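Local coordinates for RNA-dependent RNA polymerase (Taggert virus, PDB 6DX3), which carries a viral OTU-domain cysteine protease that probably removes ubiquitin, and perhaps ubiquitin-like modifiers, from host proteins, at residues Val114-Ile118 against Val130-Asp136; Val5-Trp9 against Ser19-Leu23; Lys62-Arg66 against Tyr89-Lys95; Glu67-Phe72 against Phe107-Lys111; Cys40-Ser44 against Asn149-Tyr153. All blocks are in the same frame, centred on the assembly; numbering follows the deposited sequence.

Interaction 1. Residues Val114-Ile118 against Val130-Asp136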
# COMPACT_ATOMS: atom_id res chain seq x y z
N VAL A 114 -10.21 0.91 -4.18
CA VAL A 114 -9.13 1.30 -5.07
C VAL A 114 -8.07 0.20 -5.02
O VAL A 114 -7.85 -0.41 -3.97
CB VAL A 114 -8.53 2.67 -4.67
CG1 VAL A 114 -7.94 2.61 -3.27
CG2 VAL A 114 -7.47 3.11 -5.68
N THR A 115 -7.44 -0.06 -6.16
CA THR A 115 -6.42 -1.09 -6.25
C THR A 115 -5.07 -0.51 -5.87
O THR A 115 -4.74 0.63 -6.24
CB THR A 115 -6.37 -1.67 -7.67
OG1 THR A 115 -7.64 -2.25 -7.99
CG2 THR A 115 -5.30 -2.74 -7.78
N VAL A 116 -4.29 -1.28 -5.11
CA VAL A 116 -2.97 -0.86 -4.65
C VAL A 116 -1.96 -1.93 -5.02
O VAL A 116 -2.15 -3.11 -4.68
CB VAL A 116 -2.94 -0.59 -3.13
CG1 VAL A 116 -1.54 -0.19 -2.70
CG2 VAL A 116 -3.95 0.49 -2.76
N TYR A 117 -0.90 -1.53 -5.70
CA TYR A 117 0.26 -2.37 -5.95
C TYR A 117 1.33 -2.04 -4.92
O TYR A 117 1.62 -0.86 -4.69
CB TYR A 117 0.82 -2.16 -7.36
CG TYR A 117 -0.04 -2.66 -8.50
CD1 TYR A 117 0.49 -3.51 -9.46
CD2 TYR A 117 -1.36 -2.26 -8.64
CE1 TYR A 117 -0.28 -3.97 -10.51
CE2 TYR A 117 -2.14 -2.71 -9.69
CZ TYR A 117 -1.59 -3.56 -10.62
OH TYR A 117 -2.36 -4.02 -11.67
N ILE A 118 1.92 -3.06 -4.31
CA ILE A 118 3.02 -2.89 -3.37
C ILE A 118 4.24 -3.56 -3.97
O ILE A 118 4.32 -4.80 -4.04
CB ILE A 118 2.70 -3.48 -1.99
CG1 ILE A 118 1.34 -3.00 -1.49
CG2 ILE A 118 3.79 -3.09 -0.99
CD1 ILE A 118 0.97 -3.54 -0.12
N VAL A 130 5.85 -8.32 -6.44
CA VAL A 130 4.80 -7.33 -6.26
C VAL A 130 3.54 -8.04 -5.81
O VAL A 130 3.27 -9.17 -6.23
CB VAL A 130 4.57 -6.52 -7.56
CG1 VAL A 130 4.13 -7.44 -8.70
CG2 VAL A 130 3.55 -5.41 -7.34
N VAL A 131 2.77 -7.39 -4.93
CA VAL A 131 1.46 -7.89 -4.53
C VAL A 131 0.42 -6.85 -4.90
O VAL A 131 0.69 -5.64 -4.88
CB VAL A 131 1.39 -8.24 -3.02
CG1 VAL A 131 2.46 -9.26 -2.66
CG2 VAL A 131 1.52 -6.99 -2.17
N ARG A 132 -0.77 -7.32 -5.25
CA ARG A 132 -1.84 -6.45 -5.71
C ARG A 132 -3.09 -6.71 -4.89
O ARG A 132 -3.58 -7.85 -4.83
CB ARG A 132 -2.14 -6.67 -7.20
CG ARG A 132 -3.18 -5.71 -7.76
CD ARG A 132 -3.50 -6.01 -9.21
NE ARG A 132 -4.35 -7.18 -9.34
CZ ARG A 132 -4.42 -7.93 -10.44
NH1 ARG A 132 -3.68 -7.62 -11.50
NH2 ARG A 132 -5.22 -8.98 -10.47
N TYR A 133 -3.60 -5.67 -4.24
CA TYR A 133 -4.90 -5.68 -3.58
C TYR A 133 -5.88 -5.00 -4.53
O TYR A 133 -5.94 -3.78 -4.59
CB TYR A 133 -4.83 -4.98 -2.23
CG TYR A 133 -3.96 -5.70 -1.22
CD1 TYR A 133 -4.49 -6.69 -0.40
CD2 TYR A 133 -2.62 -5.39 -1.08
CE1 TYR A 133 -3.70 -7.35 0.52
CE2 TYR A 133 -1.82 -6.04 -0.16
CZ TYR A 133 -2.37 -7.02 0.64
OH TYR A 133 -1.58 -7.68 1.56
N GLY A 134 -6.63 -5.80 -5.28
CA GLY A 134 -7.55 -5.30 -6.28
C GLY A 134 -7.27 -5.91 -7.64
O GLY A 134 -6.39 -6.76 -7.81
N GLU A 135 -8.04 -5.45 -8.62
CA GLU A 135 -7.99 -5.99 -9.97
C GLU A 135 -7.56 -4.98 -11.03
O GLU A 135 -7.26 -5.39 -12.16
CB GLU A 135 -9.36 -6.56 -10.38
CG GLU A 135 -10.01 -7.43 -9.34
CD GLU A 135 -9.39 -8.81 -9.27
OE1 GLU A 135 -8.68 -9.18 -10.23
OE2 GLU A 135 -9.62 -9.52 -8.27
N ASP A 136 -7.51 -3.69 -10.71
CA ASP A 136 -7.33 -2.68 -11.74
C ASP A 136 -5.94 -2.76 -12.36
O ASP A 136 -4.99 -3.23 -11.72
CB ASP A 136 -7.56 -1.29 -11.16
CG ASP A 136 -9.02 -1.02 -10.85
OD1 ASP A 136 -9.88 -1.65 -11.49
OD2 ASP A 136 -9.30 -0.18 -9.97
O HOH W 1 -8.01 1.71 -8.59
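Thr-115 meets the turn after strand 126-133 with its hydroxyl: Asp-136 N donates to Thr-115 OG1 over 3.1 Å at an N-H...O angle of 162°. Its methyl lies anti to the backbone N and reaches the aliphatic part of Arg-132, with Thr-115 CG2 3.6 Å from Arg-132 CG. A water joins Thr-115 to Asp-136, accepting from Thr-115 N and donating to Asp-136 OD2. Val-116 pairs with Tyr-133 through two backbone hydrogen bonds, Val-116 N to Tyr-133 O and Tyr-133 N to Val-116 O, both 3.0 Å. The strand axes, 4.8 Å apart and 161° from parallel, identify an antiparallel beta hairpin, which lies within the mixed sheet of the OTU fold. Tyr-117, in a non-hydrogen-bonded pair with Arg-132, takes Arg-132 CG over one ring face, 4.0 Å from the centroid and 20° off the normal. At the far end of that ring, Tyr-117 OH donates to Asp-136 O over 2.7 Å in the carbonyl plane, which fixes the phenol end against the turn. Arg-132 bends at chi3, and its NE donates to Gly-134 O; Trp-9 and Tyr-17 add cation-pi contacts to it. On the face shared with Val-116, Ile-118 sets CB against Val-131 CG2 and brings CD1 to the edge of the Tyr-133 ring, 3.7 Å from CE2.

Interaction 2. Residues Val5-Trp9 against Ser19-Leu23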
# COMPACT_ATOMS: atom_id res chain seq x y z
N VAL A 5 5.75 -4.15 -18.10
CA VAL A 5 6.27 -5.16 -17.19
C VAL A 5 5.40 -6.41 -17.26
O VAL A 5 4.17 -6.34 -17.20
CB VAL A 5 6.38 -4.62 -15.75
CG1 VAL A 5 5.07 -3.96 -15.33
CG2 VAL A 5 6.76 -5.73 -14.78
N ASN A 6 6.04 -7.57 -17.39
CA ASN A 6 5.34 -8.84 -17.51
C ASN A 6 5.14 -9.45 -16.13
O ASN A 6 6.11 -9.71 -15.41
CB ASN A 6 6.11 -9.80 -18.42
CG ASN A 6 5.87 -9.54 -19.89
OD1 ASN A 6 4.75 -9.22 -20.30
ND2 ASN A 6 6.92 -9.66 -20.69
N PHE A 7 3.88 -9.66 -15.76
CA PHE A 7 3.52 -10.26 -14.48
C PHE A 7 3.29 -11.76 -14.63
O PHE A 7 3.03 -12.27 -15.72
CB PHE A 7 2.26 -9.61 -13.90
CG PHE A 7 2.39 -8.13 -13.64
CD1 PHE A 7 1.80 -7.21 -14.49
CD2 PHE A 7 3.09 -7.67 -12.54
CE1 PHE A 7 1.91 -5.86 -14.25
CE2 PHE A 7 3.20 -6.32 -12.29
CZ PHE A 7 2.61 -5.41 -13.14
N ASP A 8 3.39 -12.46 -13.50
CA ASP A 8 2.99 -13.86 -13.38
C ASP A 8 2.11 -13.93 -12.14
O ASP A 8 2.55 -14.33 -11.06
CB ASP A 8 4.20 -14.79 -13.29
CG ASP A 8 3.81 -16.25 -13.16
OD1 ASP A 8 4.57 -17.02 -12.55
OD2 ASP A 8 2.73 -16.62 -13.67
N TRP A 9 0.85 -13.52 -12.29
CA TRP A 9 -0.03 -13.33 -11.15
C TRP A 9 -0.44 -14.66 -10.54
O TRP A 9 -0.79 -15.61 -11.25
CB TRP A 9 -1.27 -12.54 -11.55
CG TRP A 9 -1.01 -11.10 -11.87
CD1 TRP A 9 -1.17 -10.48 -13.07
CD2 TRP A 9 -0.56 -10.09 -10.95
NE1 TRP A 9 -0.84 -9.15 -12.97
CE2 TRP A 9 -0.46 -8.89 -11.68
CE3 TRP A 9 -0.23 -10.08 -9.60
CZ2 TRP A 9 -0.04 -7.69 -11.10
CZ3 TRP A 9 0.19 -8.90 -9.02
CH2 TRP A 9 0.28 -7.72 -9.77
N SER A 19 3.00 -11.71 -7.60
CA SER A 19 3.71 -11.95 -8.84
C SER A 19 5.20 -11.64 -8.67
O SER A 19 5.54 -10.57 -8.15
CB SER A 19 3.15 -11.10 -9.98
OG SER A 19 4.02 -11.09 -11.09
N PRO A 20 6.09 -12.55 -9.07
CA PRO A 20 7.50 -12.17 -9.17
C PRO A 20 7.71 -11.24 -10.35
O PRO A 20 7.03 -11.34 -11.38
CB PRO A 20 8.21 -13.51 -9.38
CG PRO A 20 7.18 -14.38 -10.03
CD PRO A 20 5.86 -13.96 -9.43
N VAL A 21 8.66 -10.32 -10.19
CA VAL A 21 9.04 -9.37 -11.24
C VAL A 21 10.55 -9.19 -11.21
O VAL A 21 11.24 -9.66 -10.30
CB VAL A 21 8.33 -8.00 -11.10
CG1 VAL A 21 6.82 -8.14 -11.20
CG2 VAL A 21 8.73 -7.33 -9.80
N ASP A 22 11.06 -8.50 -12.22
CA ASP A 22 12.47 -8.12 -12.32
C ASP A 22 12.48 -6.73 -12.95
O ASP A 22 12.54 -6.59 -14.18
CB ASP A 22 13.28 -9.11 -13.14
CG ASP A 22 14.69 -8.62 -13.44
OD1 ASP A 22 15.56 -8.76 -12.56
OD2 ASP A 22 14.92 -8.09 -14.55
N LEU A 23 12.41 -5.69 -12.11
CA LEU A 23 12.06 -4.37 -12.59
C LEU A 23 12.95 -3.28 -12.01
O LEU A 23 13.15 -3.19 -10.80
CB LEU A 23 10.57 -4.06 -12.30
CG LEU A 23 10.08 -2.63 -12.50
CD1 LEU A 23 8.77 -2.62 -13.28
CD2 LEU A 23 9.87 -1.98 -11.15
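Ser-19 and Asp-8 form the polar link between the N-terminal segment 5-9 and strand 17-24, the second strand of the mixed sheet. The two segments run in nearly opposite directions, 165° apart end to end, but 5-9 is irregular and no backbone-to-backbone hydrogen bond joins it to 19-23; it packs as an extended arm beside the sheet. Ser-19 OG stands anti to its own backbone N (chi1 166°), a position from which it receives Asp-8 N over 2.8 Å at an N-H...O angle of 166°. The same oxygen donates to Pro-20 O within its own strand, from above the carbonyl plane, so one hydroxyl both accepts and donates. It also lies at the edge of the Phe-7 ring, near its plane. Ser-19 CB, meanwhile, sits over a face of Trp-9, 4.0 Å from the centroid of the six-membered ring. Pro-20 brings its ring to the backbone, with Pro-20 CD 3.7 Å from Asp-8 O. Val-21 lies alongside Phe-7 and points the same way, with Val-21 CG1 4.0 Å from Phe-7 CD2. Val-130 of strand 126-133 touches both of these side chains and also Ser-19 and Trp-9, which places this apolar patch against the neighbouring strand. Leu-23 closes the row. Its side chain meets that of Val-5 at about a right angle, and the methyl Leu-23 CD1 lies 4.0 Å from both Val-5 CB and Val-5 CG2.

Interaction 3. Residues Lys62-Arg66 against Tyr89-Lys95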
# COMPACT_ATOMS: atom_id res chain seq x y z
N LYS A 62 -5.10 6.89 7.92
CA LYS A 62 -5.02 6.04 9.11
C LYS A 62 -6.38 5.91 9.79
O LYS A 62 -6.72 4.83 10.31
CB LYS A 62 -3.97 6.60 10.07
CG LYS A 62 -3.57 5.68 11.20
CD LYS A 62 -2.25 6.13 11.80
CE LYS A 62 -2.02 5.49 13.16
NZ LYS A 62 -0.60 5.53 13.60
N GLU A 63 -7.16 6.98 9.82
CA GLU A 63 -8.50 6.90 10.41
C GLU A 63 -9.40 6.00 9.58
O GLU A 63 -10.23 5.26 10.14
CB GLU A 63 -9.10 8.30 10.54
CG GLU A 63 -8.31 9.24 11.43
CD GLU A 63 -8.78 10.67 11.33
OE1 GLU A 63 -9.58 10.96 10.41
OE2 GLU A 63 -8.37 11.49 12.17
N GLN A 64 -9.26 6.03 8.26
CA GLN A 64 -10.05 5.16 7.40
C GLN A 64 -9.68 3.70 7.58
O GLN A 64 -10.54 2.82 7.46
CB GLN A 64 -9.88 5.58 5.94
CG GLN A 64 -10.58 6.88 5.58
CD GLN A 64 -12.08 6.72 5.46
OE1 GLN A 64 -12.56 5.82 4.78
NE2 GLN A 64 -12.82 7.59 6.12
N VAL A 65 -8.40 3.41 7.85
CA VAL A 65 -7.96 2.03 8.05
C VAL A 65 -8.61 1.45 9.30
O VAL A 65 -9.05 0.28 9.30
CB VAL A 65 -6.43 1.96 8.12
CG1 VAL A 65 -5.97 0.60 8.62
CG2 VAL A 65 -5.81 2.26 6.76
N ARG A 66 -8.71 2.24 10.37
CA ARG A 66 -9.30 1.74 11.61
C ARG A 66 -10.76 1.35 11.41
O ARG A 66 -11.20 0.30 11.91
CB ARG A 66 -9.18 2.78 12.72
CG ARG A 66 -9.97 2.44 13.97
CD ARG A 66 -9.72 3.44 15.09
NE ARG A 66 -10.12 4.78 14.70
CZ ARG A 66 -9.75 5.89 15.33
NH1 ARG A 66 -8.95 5.82 16.39
NH2 ARG A 66 -10.16 7.07 14.89
N TYR A 89 -5.33 -5.63 17.60
CA TYR A 89 -4.77 -5.10 16.36
C TYR A 89 -4.90 -3.59 16.30
O TYR A 89 -3.93 -2.88 15.99
CB TYR A 89 -5.46 -5.76 15.16
CG TYR A 89 -5.24 -5.07 13.83
CD1 TYR A 89 -4.08 -5.29 13.10
CD2 TYR A 89 -6.20 -4.21 13.30
CE1 TYR A 89 -3.87 -4.67 11.88
CE2 TYR A 89 -6.00 -3.59 12.08
CZ TYR A 89 -4.84 -3.82 11.38
OH TYR A 89 -4.64 -3.20 10.16
N LEU A 90 -6.09 -3.07 16.62
CA LEU A 90 -6.30 -1.62 16.60
C LEU A 90 -5.45 -0.92 17.65
O LEU A 90 -4.94 0.18 17.41
CB LEU A 90 -7.78 -1.30 16.81
CG LEU A 90 -8.76 -1.76 15.71
CD1 LEU A 90 -10.20 -1.47 16.12
CD2 LEU A 90 -8.43 -1.10 14.38
N ALA A 91 -5.28 -1.55 18.82
CA ALA A 91 -4.47 -0.93 19.87
C ALA A 91 -3.02 -0.75 19.43
O ALA A 91 -2.34 0.16 19.92
CB ALA A 91 -4.55 -1.76 21.15
N ARG A 92 -2.54 -1.59 18.52
CA ARG A 92 -1.18 -1.47 18.02
C ARG A 92 -1.06 -0.47 16.88
O ARG A 92 -0.25 0.45 16.94
CB ARG A 92 -0.65 -2.84 17.57
CG ARG A 92 0.66 -2.75 16.82
CD ARG A 92 1.21 -4.13 16.46
NE ARG A 92 0.31 -4.87 15.57
CZ ARG A 92 0.29 -4.71 14.25
NH1 ARG A 92 1.11 -3.85 13.67
NH2 ARG A 92 -0.55 -5.43 13.52
N ILE A 93 -1.87 -0.64 15.83
CA ILE A 93 -1.70 0.18 14.63
C ILE A 93 -2.13 1.62 14.86
O ILE A 93 -1.71 2.51 14.12
CB ILE A 93 -2.46 -0.43 13.44
CG1 ILE A 93 -3.97 -0.38 13.68
CG2 ILE A 93 -1.99 -1.85 13.18
CD1 ILE A 93 -4.79 -0.32 12.40
N MET A 94 -2.96 1.88 15.88
CA MET A 94 -3.37 3.24 16.19
C MET A 94 -2.35 4.00 17.02
O MET A 94 -2.58 5.16 17.35
CB MET A 94 -4.73 3.23 16.90
CG MET A 94 -5.89 2.86 15.99
SD MET A 94 -6.10 4.07 14.67
CE MET A 94 -5.49 3.18 13.25
N LYS A 95 -1.24 3.36 17.38
CA LYS A 95 -0.18 4.07 18.07
C LYS A 95 0.45 5.11 17.14
O LYS A 95 0.61 4.85 15.95
CB LYS A 95 0.89 3.10 18.56
CG LYS A 95 0.48 2.25 19.75
CD LYS A 95 1.61 1.33 20.17
CE LYS A 95 1.54 1.01 21.66
NZ LYS A 95 0.33 0.22 22.00
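Lys-62 and Met-94 pass alongside with their ends leading opposite ways, in the close-packed part of this contact. With CG anti to the backbone N (chi1 -168°) and an extended chain beyond it, Lys-62 spans the gap between the helices, and its NZ donates to Lys-95 O over 2.7 Å. The ammonium approaches from above the carbonyl plane, 42° out of it. Lys-62 CE also comes within 3.1 Å of Ile-93 O, so the end of the lysine lies by backbone carbonyls where helix 86-93 runs out. Met-94, bent at chi2 and chi3, turns its methyl toward the partner helix, with Met-94 CE 3.6 Å from Lys-62 O and 3.7 Å from Arg-66 CB. The two segments make an antiparallel helix pair, 171° between their directions, in the helical part of the OTU domain. Their axes come no closer than 11.2 Å, and long side chains bridge that separation. Val-65 and Ile-93 meet more loosely, CG1 to CD1 at 4.1 Å, on the inner side where Tyr-42 and Phe-108 also touch Val-65. The solvent side belongs to Arg-66, an exposed residue whose aliphatic chain crosses Met-94 and Leu-90 at about right angles. Arg-66 CD rests 3.7 Å from Met-94 SD, while Arg-66 CG meets Leu-90 CD2 at 3.9 Å, without any polar bond between these partners.

Interaction 4. Residues Glu67-Phe72 against Phe107-Lys111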
# COMPACT_ATOMS: atom_id res chain seq x y z
N GLU A 67 -11.54 2.17 10.71
CA GLU A 67 -12.92 1.81 10.43
C GLU A 67 -13.01 0.68 9.41
O GLU A 67 -13.91 -0.16 9.50
CB GLU A 67 -13.71 3.03 9.96
CG GLU A 67 -14.03 4.03 11.07
CD GLU A 67 -14.61 5.33 10.56
OE1 GLU A 67 -15.65 5.29 9.87
OE2 GLU A 67 -14.01 6.39 10.84
N ALA A 68 -12.09 0.65 8.44
CA ALA A 68 -12.05 -0.46 7.50
C ALA A 68 -11.77 -1.78 8.20
O ALA A 68 -12.35 -2.81 7.86
CB ALA A 68 -11.01 -0.20 6.41
N ALA A 69 -10.88 -1.75 9.20
CA ALA A 69 -10.60 -2.96 9.98
C ALA A 69 -11.84 -3.43 10.72
O ALA A 69 -12.15 -4.63 10.73
CB ALA A 69 -9.46 -2.69 10.96
N GLY A 70 -12.58 -2.51 11.34
CA GLY A 70 -13.79 -2.89 12.05
C GLY A 70 -14.88 -3.42 11.14
O GLY A 70 -15.72 -4.20 11.58
N LEU A 71 -14.88 -3.00 9.87
CA LEU A 71 -15.92 -3.43 8.94
C LEU A 71 -15.61 -4.79 8.33
O LEU A 71 -16.53 -5.58 8.07
CB LEU A 71 -16.10 -2.40 7.83
CG LEU A 71 -16.79 -1.06 8.13
CD1 LEU A 71 -16.46 -0.06 7.04
CD2 LEU A 71 -18.29 -1.24 8.25
N PHE A 72 -14.33 -5.08 8.07
CA PHE A 72 -13.95 -6.20 7.22
C PHE A 72 -13.09 -7.23 7.94
O PHE A 72 -12.58 -8.15 7.28
CB PHE A 72 -13.21 -5.70 5.98
CG PHE A 72 -14.04 -4.78 5.10
CD1 PHE A 72 -15.06 -5.30 4.32
CD2 PHE A 72 -13.78 -3.43 5.06
CE1 PHE A 72 -15.81 -4.47 3.51
CE2 PHE A 72 -14.53 -2.59 4.25
CZ PHE A 72 -15.55 -3.11 3.48
N PHE A 107 -6.98 -3.43 4.13
CA PHE A 107 -8.22 -2.83 4.64
C PHE A 107 -8.57 -1.55 3.90
O PHE A 107 -9.74 -1.31 3.58
CB PHE A 107 -8.10 -2.58 6.14
CG PHE A 107 -8.32 -3.81 6.97
CD1 PHE A 107 -9.36 -4.68 6.69
CD2 PHE A 107 -7.47 -4.11 8.03
CE1 PHE A 107 -9.56 -5.81 7.45
CE2 PHE A 107 -7.66 -5.24 8.79
CZ PHE A 107 -8.71 -6.10 8.51
N PHE A 108 -7.58 -0.70 3.61
CA PHE A 108 -7.87 0.56 2.93
C PHE A 108 -8.38 0.31 1.51
O PHE A 108 -9.30 1.00 1.05
CB PHE A 108 -6.63 1.45 2.90
CG PHE A 108 -6.84 2.74 2.16
CD1 PHE A 108 -7.53 3.79 2.75
CD2 PHE A 108 -6.34 2.91 0.88
CE1 PHE A 108 -7.73 4.98 2.07
CE2 PHE A 108 -6.54 4.10 0.19
CZ PHE A 108 -7.23 5.13 0.79
N SER A 109 -7.79 -0.66 0.81
CA SER A 109 -8.24 -0.98 -0.54
C SER A 109 -9.69 -1.44 -0.54
O SER A 109 -10.45 -1.12 -1.46
CB SER A 109 -7.33 -2.05 -1.15
OG SER A 109 -7.37 -3.23 -0.37
N GLN A 110 -10.09 -2.20 0.48
CA GLN A 110 -11.48 -2.62 0.60
C GLN A 110 -12.39 -1.43 0.88
O GLN A 110 -13.48 -1.33 0.32
CB GLN A 110 -11.63 -3.66 1.71
CG GLN A 110 -10.91 -4.97 1.45
CD GLN A 110 -11.30 -6.05 2.44
OE1 GLN A 110 -12.47 -6.43 2.53
NE2 GLN A 110 -10.33 -6.54 3.20
N LYS A 111 -11.96 -0.52 1.77
CA LYS A 111 -12.81 0.61 2.15
C LYS A 111 -12.91 1.62 1.02
O LYS A 111 -14.01 2.08 0.69
CB LYS A 111 -12.25 1.27 3.41
CG LYS A 111 -13.08 2.46 3.92
CD LYS A 111 -14.14 2.00 4.91
CE LYS A 111 -14.53 3.13 5.86
NZ LYS A 111 -15.13 4.29 5.15
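Ala-68 is the small knob of this contact: its CB presses on the backbone of the other helix, 3.3 Å from Phe-107 O, and is flanked by Phe-107 CB and Lys-111 CB. Segments 67-72 and 107-111 cross at 80° with their axes 8.7 Å apart, an approach consistent with so short a side chain at the crossing. Beside it, the Phe-107 ring lies flat against the turn at Ala-69. Ala-69 CA stands over the ring centre, 3.7 Å from the centroid and only 2° off the normal, while Ala-69 CB lies nearer CD2 and CE2. The carbonyl Phe-72 O meets the edge of that ring in plane. Phe-72, at the end of its helix, is held in turn: with CG anti to the carbonyl carbon (chi1 -61°), its ring comes between two side chains, Leu-71 CB on one face and Gln-110 CB on the opposite one, the latter 4.1 Å from the centroid. Gln-110 OE1 approaches the same ring, 3.3 Å from Phe-72 CD1, while Gln-110 NE2 is bonded to Asn-106 and Thr-76. On the other flank Lys-111 bends at chi2 around Ala-68, laying CD 3.8 Å from Leu-71 CD1 before its NZ bonds Gln-64. No hydrogen bond joins the two segments, so this helix crossing in the OTU domain rests on apolar and CH-pi packing, while Gln-110 NE2 and Lys-111 NZ find their partners outside the two segments.

Interaction 5. Residues Cys40-Ser44 against Asn149-Tyr153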
# COMPACT_ATOMS: atom_id res chain seq x y z
N CYS A 40 4.96 6.43 7.12
CA CYS A 40 5.28 6.50 5.70
C CYS A 40 4.31 5.70 4.83
O CYS A 40 4.06 6.08 3.68
CB CYS A 40 6.71 6.00 5.47
SG CYS A 40 6.97 4.35 6.13
N LEU A 41 3.78 4.59 5.34
CA LEU A 41 2.77 3.87 4.56
C LEU A 41 1.56 4.75 4.29
O LEU A 41 1.08 4.84 3.16
CB LEU A 41 2.35 2.58 5.26
CG LEU A 41 1.19 1.87 4.55
CD1 LEU A 41 1.65 1.31 3.20
CD2 LEU A 41 0.57 0.78 5.40
N TYR A 42 1.07 5.43 5.34
CA TYR A 42 -0.12 6.26 5.19
C TYR A 42 0.17 7.52 4.38
O TYR A 42 -0.71 8.00 3.66
CB TYR A 42 -0.66 6.62 6.58
CG TYR A 42 -0.90 5.40 7.43
CD1 TYR A 42 -1.87 4.46 7.08
CD2 TYR A 42 -0.15 5.16 8.58
CE1 TYR A 42 -2.09 3.34 7.85
CE2 TYR A 42 -0.36 4.03 9.35
CZ TYR A 42 -1.34 3.12 8.98
OH TYR A 42 -1.57 2.00 9.74
N HIS A 43 1.39 8.07 4.49
CA HIS A 43 1.80 9.16 3.61
C HIS A 43 1.71 8.74 2.15
O HIS A 43 1.14 9.46 1.32
CB HIS A 43 3.23 9.59 3.94
CG HIS A 43 3.35 10.43 5.17
ND1 HIS A 43 2.83 11.71 5.25
CD2 HIS A 43 3.96 10.20 6.36
CE1 HIS A 43 3.11 12.21 6.44
NE2 HIS A 43 3.79 11.32 7.13
N SER A 44 2.28 7.58 1.82
CA SER A 44 2.33 7.14 0.43
C SER A 44 0.95 6.78 -0.10
O SER A 44 0.67 7.00 -1.28
CB SER A 44 3.29 5.95 0.29
OG SER A 44 3.03 4.98 1.29
N ASN A 149 11.34 -1.34 6.03
CA ASN A 149 10.13 -0.91 6.71
C ASN A 149 9.55 0.38 6.15
O ASN A 149 8.42 0.72 6.50
CB ASN A 149 10.42 -0.76 8.21
CG ASN A 149 10.77 -2.08 8.87
OD1 ASN A 149 10.31 -3.14 8.46
ND2 ASN A 149 11.60 -2.01 9.91
N HIS A 150 10.27 1.09 5.28
CA HIS A 150 9.83 2.35 4.71
C HIS A 150 8.96 2.12 3.47
O HIS A 150 9.13 1.13 2.76
CB HIS A 150 11.03 3.22 4.35
CG HIS A 150 10.67 4.56 3.77
ND1 HIS A 150 10.33 5.64 4.55
CD2 HIS A 150 10.62 4.99 2.49
CE1 HIS A 150 10.08 6.68 3.78
NE2 HIS A 150 10.24 6.31 2.52
N TYR A 151 8.05 3.06 3.22
CA TYR A 151 7.19 3.04 2.04
C TYR A 151 7.30 4.37 1.31
O TYR A 151 7.23 5.43 1.94
CB TYR A 151 5.72 2.79 2.43
CG TYR A 151 5.37 1.36 2.74
CD1 TYR A 151 5.06 0.46 1.73
CD2 TYR A 151 5.32 0.91 4.06
CE1 TYR A 151 4.72 -0.85 2.01
CE2 TYR A 151 4.98 -0.40 4.35
CZ TYR A 151 4.68 -1.28 3.32
OH TYR A 151 4.35 -2.58 3.60
N ASP A 152 7.46 4.31 -0.00
CA ASP A 152 7.40 5.50 -0.85
C ASP A 152 6.31 5.32 -1.89
O ASP A 152 5.86 4.21 -2.17
CB ASP A 152 8.75 5.77 -1.55
CG ASP A 152 9.79 6.35 -0.61
OD1 ASP A 152 9.47 7.27 0.17
OD2 ASP A 152 10.95 5.88 -0.66
N TYR A 153 5.87 6.44 -2.46
CA TYR A 153 4.90 6.43 -3.54
C TYR A 153 5.61 6.31 -4.88
O TYR A 153 6.69 6.86 -5.07
CB TYR A 153 4.04 7.70 -3.52
CG TYR A 153 2.95 7.70 -4.57
CD1 TYR A 153 1.84 6.88 -4.44
CD2 TYR A 153 3.04 8.53 -5.68
CE1 TYR A 153 0.84 6.87 -5.40
CE2 TYR A 153 2.04 8.53 -6.65
CZ TYR A 153 0.94 7.70 -6.49
OH TYR A 153 -0.06 7.69 -7.44
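Helix 40-44 runs almost parallel to strand 150-153, 10° between their directions and 6.8 Å between their axes, with Leu-41 beside Tyr-151 and Ser-44 beside Tyr-153. Cys-40 places SG between its backbone N and carbonyl carbon (chi1 55°), where it takes a weak hydrogen bond from Tyr-151 N, 3.4 Å long and bent to 141°. The sulfur lies obliquely to the His-150 ring, 4.5 Å from its centroid, and Cys-40 CB is 3.8 Å from His-150 ND1. On the ring's far side, His-150 NE2 donates to Asp-152 OD1 over 2.7 Å; the acceptor is near the imidazole plane, although the bond meets the carboxylate from above its own plane, and this would limit rotation of the ring. Arg-147 and Gln-34 N give that carboxylate further partners. One residue on, Leu-41 CD1 sits over the centre of the Tyr-151 ring, 3.6 Å from the centroid, while Ser-44 O approaches Tyr-153 CD1 at 3.4 Å. A cysteine at the start of a helix facing a histidine on a strand, with an aspartate bonded to that histidine, is the arrangement of the active site in OTU cysteine proteases, and these residues are consistent with that catalytic triad.

How the interactions relate
From the N terminus, interaction 2 closes first, folding the arm 5-9 back on strand 17-24. Interaction 5 then opens at helix 40-49 and closes the longest loop, to strand 150-156; interactions 3, 4 and 1 all nest inside it. Interactions 3 and 4 cross: both use helix 57-72, which pairs first with helix 86-93 and then with helix 102-112, and they meet through Gln-64 and Lys-111. Interaction 1, the hairpin that follows helix 102-112, touches interaction 4 at Ser-109 and interaction 2 where Val-130 bonds Ser-19. Ile-118 packs on Tyr-151, linking the hairpin to interaction 5, whose Tyr-42 reaches Lys-62 of the helical region.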